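Long-range contact in tRNA(Ile2) 2-agmatinylcytidine synthetase TiaS (Archaeoglobus fulgidus, PDB 5XOB), which catalyses the ATP-dependent attachment of agmatine to the wobble cytidine of its isoleucine tRNA substrate, switching the codon specificity from AUG to AUA: residues A[21-33]-A[73-85]. Sequence-based numbering, arbitrary orientation.
Sequences LAVLAMERVEREL and DVVNEVIIEHAML
Val74, Arg28 and Leu21 carry the packing between helices 20-32 and 68-82, which lie side by side on one sheet of the RRM-like TCKD domain, with the axes of 21-32 and 73-82 approaching to 9.5 Å and running roughly antiparallel at 138°. Val74 spreads its two methyls: CG1 meets Val29 CG2 at 4.0 Å and touches Arg28 CB, while CG2 lies 3.5 Å from Leu33 CD1. One turn on, Val78 is a knob in the hole formed by Leu21, Leu24, Ala25 and Arg28. Arg28 runs past it, CD against Val78 CG2, and its bend at chi3 (130°) carries the guanidinium to Glu77, whose OE1 makes a salt bridge to NH2 at 3.1 Å; the two planes are 46° apart. Glu32 OE1, in a second salt bridge, accepts weak hydrogen bonds from Arg28 NE and NH2, completing a network in which the arginine probably offsets two carboxylates. With an alanine in place of Arg28, Glu32 and Glu77 would probably lose their shared cation, and one side of Val78 its cover. At the other end Leu21 CD1 reaches the end of helix 68-82, against Ala83 CB at 3.9 Å. Beside it, Leu24 CD1 sits over the centre of the His82 ring in a CH-pi contact, 3.7 Å from the centroid.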
loop_
_atom_site.group_PDB
_atom_site.type_symbol
_atom_site.label_atom_id
_atom_site.label_comp_id
_atom_site.label_asym_id
_atom_site.label_seq_id
_atom_site.Cartn_x
_atom_site.Cartn_y
_atom_site.Cartn_z
ATOM N N LEU A 21 9.760 -11.979 15.981
ATOM C CA LEU A 21 9.494 -12.308 17.374
ATOM C C LEU A 21 8.252 -13.177 17.531
ATOM O O LEU A 21 8.188 -14.022 18.422
ATOM C CB LEU A 21 9.349 -11.021 18.181
ATOM C CG LEU A 21 9.235 -11.201 19.696
ATOM C CD1 LEU A 21 10.197 -10.284 20.448
ATOM C CD2 LEU A 21 7.800 -10.990 20.155
ATOM N N ALA A 22 7.277 -12.970 16.651
ATOM C CA ALA A 22 6.048 -13.755 16.653
ATOM C C ALA A 22 6.287 -15.197 16.235
ATOM O O ALA A 22 5.557 -16.098 16.648
ATOM C CB ALA A 22 5.021 -13.117 15.732
ATOM N N VAL A 23 7.296 -15.394 15.393
ATOM C CA VAL A 23 7.704 -16.721 14.954
ATOM C C VAL A 23 8.406 -17.451 16.075
ATOM O O VAL A 23 8.212 -18.645 16.271
ATOM C CB VAL A 23 8.683 -16.624 13.774
ATOM C CG1 VAL A 23 9.381 -17.960 13.517
ATOM C CG2 VAL A 23 7.948 -16.133 12.540
ATOM N N LEU A 24 9.256 -16.726 16.783
ATOM C CA LEU A 24 9.951 -17.283 17.908
ATOM C C LEU A 24 8.895 -17.699 18.907
ATOM O O LEU A 24 8.891 -18.836 19.368
ATOM C CB LEU A 24 10.896 -16.253 18.518
ATOM C CG LEU A 24 11.989 -15.709 17.585
ATOM C CD1 LEU A 24 12.753 -14.571 18.251
ATOM C CD2 LEU A 24 12.936 -16.816 17.136
ATOM N N ALA A 25 7.968 -16.794 19.212
ATOM C CA ALA A 25 6.912 -17.100 20.173
ATOM C C ALA A 25 6.165 -18.340 19.733
ATOM O O ALA A 25 5.925 -19.245 20.524
ATOM C CB ALA A 25 5.953 -15.934 20.323
ATOM N N MET A 26 5.807 -18.384 18.459
ATOM C CA MET A 26 5.111 -19.544 17.924
ATOM C C MET A 26 5.911 -20.829 18.176
ATOM O O MET A 26 5.359 -21.809 18.677
ATOM C CB MET A 26 4.808 -19.348 16.435
ATOM C CG MET A 26 3.629 -18.416 16.177
ATOM S SD MET A 26 3.483 -17.900 14.457
ATOM C CE MET A 26 3.392 -19.514 13.680
ATOM N N GLU A 27 7.206 -20.810 17.862
ATOM C CA GLU A 27 8.076 -21.960 18.112
ATOM C C GLU A 27 7.992 -22.424 19.565
ATOM O O GLU A 27 7.738 -23.602 19.827
ATOM C CB GLU A 27 9.527 -21.634 17.764
ATOM C CG GLU A 27 9.803 -21.556 16.274
ATOM C CD GLU A 27 11.240 -21.174 15.970
ATOM O OE1 GLU A 27 11.998 -20.915 16.929
ATOM O OE2 GLU A 27 11.612 -21.131 14.775
ATOM N N ARG A 28 8.196 -21.498 20.502
ATOM C CA ARG A 28 8.159 -21.832 21.939
ATOM C C ARG A 28 6.823 -22.432 22.379
ATOM O O ARG A 28 6.793 -23.425 23.100
ATOM C CB ARG A 28 8.508 -20.624 22.826
ATOM C CG ARG A 28 9.779 -20.829 23.641
ATOM C CD ARG A 28 9.943 -19.809 24.767
ATOM N NE ARG A 28 10.231 -20.436 26.064
ATOM C CZ ARG A 28 10.607 -19.782 27.166
ATOM N NH1 ARG A 28 10.768 -18.461 27.151
ATOM N NH2 ARG A 28 10.833 -20.455 28.289
ATOM N N VAL A 29 5.727 -21.824 21.949
ATOM C CA VAL A 29 4.404 -22.345 22.253
ATOM C C VAL A 29 4.245 -23.761 21.717
ATOM O O VAL A 29 3.702 -24.638 22.394
ATOM C CB VAL A 29 3.309 -21.460 21.632
ATOM C CG1 VAL A 29 1.969 -22.187 21.582
ATOM C CG2 VAL A 29 3.190 -20.156 22.410
ATOM N N GLU A 30 4.718 -23.974 20.496
ATOM C CA GLU A 30 4.545 -25.257 19.835
ATOM C C GLU A 30 5.220 -26.357 20.647
ATOM O O GLU A 30 4.756 -27.496 20.659
ATOM C CB GLU A 30 5.110 -25.226 18.406
ATOM C CG GLU A 30 4.311 -26.032 17.382
ATOM C CD GLU A 30 3.613 -25.164 16.343
ATOM O OE1 GLU A 30 4.305 -24.371 15.660
ATOM O OE2 GLU A 30 2.378 -25.288 16.193
ATOM N N ARG A 31 6.300 -25.995 21.337
ATOM C CA ARG A 31 7.123 -26.960 22.050
ATOM C C ARG A 31 6.761 -27.084 23.530
ATOM O O ARG A 31 6.878 -28.165 24.103
ATOM C CB ARG A 31 8.607 -26.620 21.882
ATOM C CG ARG A 31 9.207 -25.705 22.943
ATOM C CD ARG A 31 10.721 -25.772 22.892
ATOM N NE ARG A 31 11.230 -25.247 21.627
ATOM C CZ ARG A 31 11.870 -24.088 21.477
ATOM N NH1 ARG A 31 12.120 -23.296 22.520
ATOM N NH2 ARG A 31 12.277 -23.717 20.265
ATOM N N GLU A 32 6.340 -25.988 24.154
ATOM C CA GLU A 32 5.911 -26.041 25.551
ATOM C C GLU A 32 4.417 -26.358 25.686
ATOM O O GLU A 32 4.054 -27.295 26.397
ATOM C CB GLU A 32 6.263 -24.744 26.302
ATOM C CG GLU A 32 7.767 -24.514 26.456
ATOM C CD GLU A 32 8.156 -23.839 27.764
ATOM O OE1 GLU A 32 8.946 -22.866 27.722
ATOM O OE2 GLU A 32 7.686 -24.287 28.838
ATOM N N LEU A 33 3.553 -25.614 24.993
ATOM C CA LEU A 33 2.127 -25.600 25.349
ATOM C C LEU A 33 1.161 -26.345 24.434
ATOM O O LEU A 33 0.226 -26.991 24.919
ATOM C CB LEU A 33 1.655 -24.155 25.517
ATOM C CG LEU A 33 2.332 -23.388 26.651
ATOM C CD1 LEU A 33 1.738 -21.996 26.754
ATOM C CD2 LEU A 33 2.184 -24.119 27.977
ATOM N N ASP A 73 2.649 -16.281 30.047
ATOM C CA ASP A 73 3.993 -16.429 30.587
ATOM C C ASP A 73 4.985 -16.770 29.487
ATOM O O ASP A 73 6.054 -16.173 29.405
ATOM C CB ASP A 73 4.029 -17.545 31.650
ATOM C CG ASP A 73 3.350 -17.154 32.973
ATOM O OD1 ASP A 73 3.145 -15.944 33.238
ATOM O OD2 ASP A 73 3.037 -18.078 33.763
ATOM N N VAL A 74 4.627 -17.733 28.644
ATOM C CA VAL A 74 5.516 -18.163 27.578
ATOM C C VAL A 74 5.846 -16.987 26.677
ATOM O O VAL A 74 7.015 -16.671 26.456
ATOM C CB VAL A 74 4.899 -19.286 26.731
ATOM C CG1 VAL A 74 5.703 -19.492 25.453
ATOM C CG2 VAL A 74 4.851 -20.583 27.524
ATOM N N VAL A 75 4.802 -16.342 26.167
ATOM C CA VAL A 75 4.960 -15.177 25.300
ATOM C C VAL A 75 5.709 -14.074 26.028
ATOM O O VAL A 75 6.596 -13.431 25.462
ATOM C CB VAL A 75 3.596 -14.644 24.823
ATOM C CG1 VAL A 75 3.748 -13.307 24.108
ATOM C CG2 VAL A 75 2.939 -15.658 23.898
ATOM N N ASN A 76 5.354 -13.867 27.289
ATOM C CA ASN A 76 6.004 -12.848 28.098
ATOM C C ASN A 76 7.522 -12.984 28.098
ATOM O O ASN A 76 8.250 -12.012 27.920
ATOM C CB ASN A 76 5.496 -12.926 29.530
ATOM C CG ASN A 76 6.094 -11.856 30.406
ATOM O OD1 ASN A 76 6.240 -10.713 29.987
ATOM N ND2 ASN A 76 6.452 -12.218 31.626
ATOM N N GLU A 77 7.980 -14.212 28.290
ATOM C CA GLU A 77 9.396 -14.511 28.410
ATOM C C GLU A 77 10.107 -14.358 27.077
ATOM O O GLU A 77 11.250 -13.893 27.023
ATOM C CB GLU A 77 9.571 -15.929 28.949
ATOM C CG GLU A 77 9.100 -16.067 30.392
ATOM C CD GLU A 77 8.868 -17.503 30.839
ATOM O OE1 GLU A 77 9.292 -18.455 30.135
ATOM O OE2 GLU A 77 8.246 -17.674 31.916
ATOM N N VAL A 78 9.418 -14.755 26.011
ATOM C CA VAL A 78 9.894 -14.547 24.643
ATOM C C VAL A 78 10.184 -13.072 24.402
ATOM O O VAL A 78 11.185 -12.711 23.773
ATOM C CB VAL A 78 8.843 -15.004 23.609
ATOM C CG1 VAL A 78 9.253 -14.598 22.196
ATOM C CG2 VAL A 78 8.638 -16.511 23.691
ATOM N N ILE A 79 9.289 -12.227 24.902
ATOM C CA ILE A 79 9.416 -10.790 24.725
ATOM C C ILE A 79 10.612 -10.275 25.509
ATOM O O ILE A 79 11.445 -9.548 24.970
ATOM C CB ILE A 79 8.144 -10.047 25.174
ATOM C CG1 ILE A 79 6.975 -10.410 24.254
ATOM C CG2 ILE A 79 8.370 -8.542 25.155
ATOM C CD1 ILE A 79 5.611 -10.059 24.814
ATOM N N ILE A 80 10.699 -10.658 26.777
ATOM C CA ILE A 80 11.766 -10.153 27.629
ATOM C C ILE A 80 13.115 -10.507 27.020
ATOM O O ILE A 80 14.020 -9.671 26.974
ATOM C CB ILE A 80 11.670 -10.687 29.072
ATOM C CG1 ILE A 80 10.386 -10.168 29.738
ATOM C CG2 ILE A 80 12.882 -10.245 29.886
ATOM C CD1 ILE A 80 10.160 -10.639 31.164
ATOM N N GLU A 81 13.226 -11.737 26.529
ATOM C CA GLU A 81 14.485 -12.244 26.004
ATOM C C GLU A 81 14.880 -11.633 24.660
ATOM O O GLU A 81 16.055 -11.345 24.447
ATOM C CB GLU A 81 14.433 -13.768 25.876
ATOM C CG GLU A 81 15.650 -14.369 25.183
ATOM C CD GLU A 81 15.638 -15.889 25.168
ATOM O OE1 GLU A 81 16.603 -16.484 24.629
ATOM O OE2 GLU A 81 14.665 -16.488 25.685
ATOM N N HIS A 82 13.912 -11.444 23.764
ATOM C CA HIS A 82 14.218 -11.113 22.367
ATOM C C HIS A 82 13.930 -9.667 21.950
ATOM O O HIS A 82 14.675 -9.096 21.145
ATOM C CB HIS A 82 13.502 -12.096 21.433
ATOM C CG HIS A 82 14.081 -13.480 21.463
ATOM N ND1 HIS A 82 15.275 -13.799 20.848
ATOM C CD2 HIS A 82 13.634 -14.624 22.034
ATOM C CE1 HIS A 82 15.536 -15.080 21.039
ATOM N NE2 HIS A 82 14.556 -15.605 21.754
ATOM N N ALA A 83 12.866 -9.076 22.489
ATOM C CA ALA A 83 12.541 -7.679 22.192
ATOM C C ALA A 83 13.580 -6.744 22.790
ATOM O O ALA A 83 14.080 -6.988 23.893
ATOM C CB ALA A 83 11.161 -7.320 22.727
ATOM N N MET A 84 13.905 -5.679 22.063
ATOM C CA MET A 84 14.810 -4.657 22.586
ATOM C C MET A 84 14.003 -3.628 23.349
ATOM O O MET A 84 13.538 -2.630 22.799
ATOM C CB MET A 84 15.641 -4.000 21.486
ATOM C CG MET A 84 16.974 -4.694 21.266
ATOM S SD MET A 84 16.785 -6.242 20.365
ATOM C CE MET A 84 16.682 -5.591 18.701
ATOM N N LEU A 85 13.853 -3.898 24.635
ATOM C CA LEU A 85 13.007 -3.111 25.508
ATOM C C LEU A 85 13.625 -1.742 25.794
ATOM O O LEU A 85 12.912 -0.775 26.059
ATOM C CB LEU A 85 12.749 -3.895 26.800
ATOM C CG LEU A 85 11.980 -5.208 26.570
ATOM C CD1 LEU A 85 12.202 -6.222 27.681
ATOM C CD2 LEU A 85 10.498 -4.925 26.391
#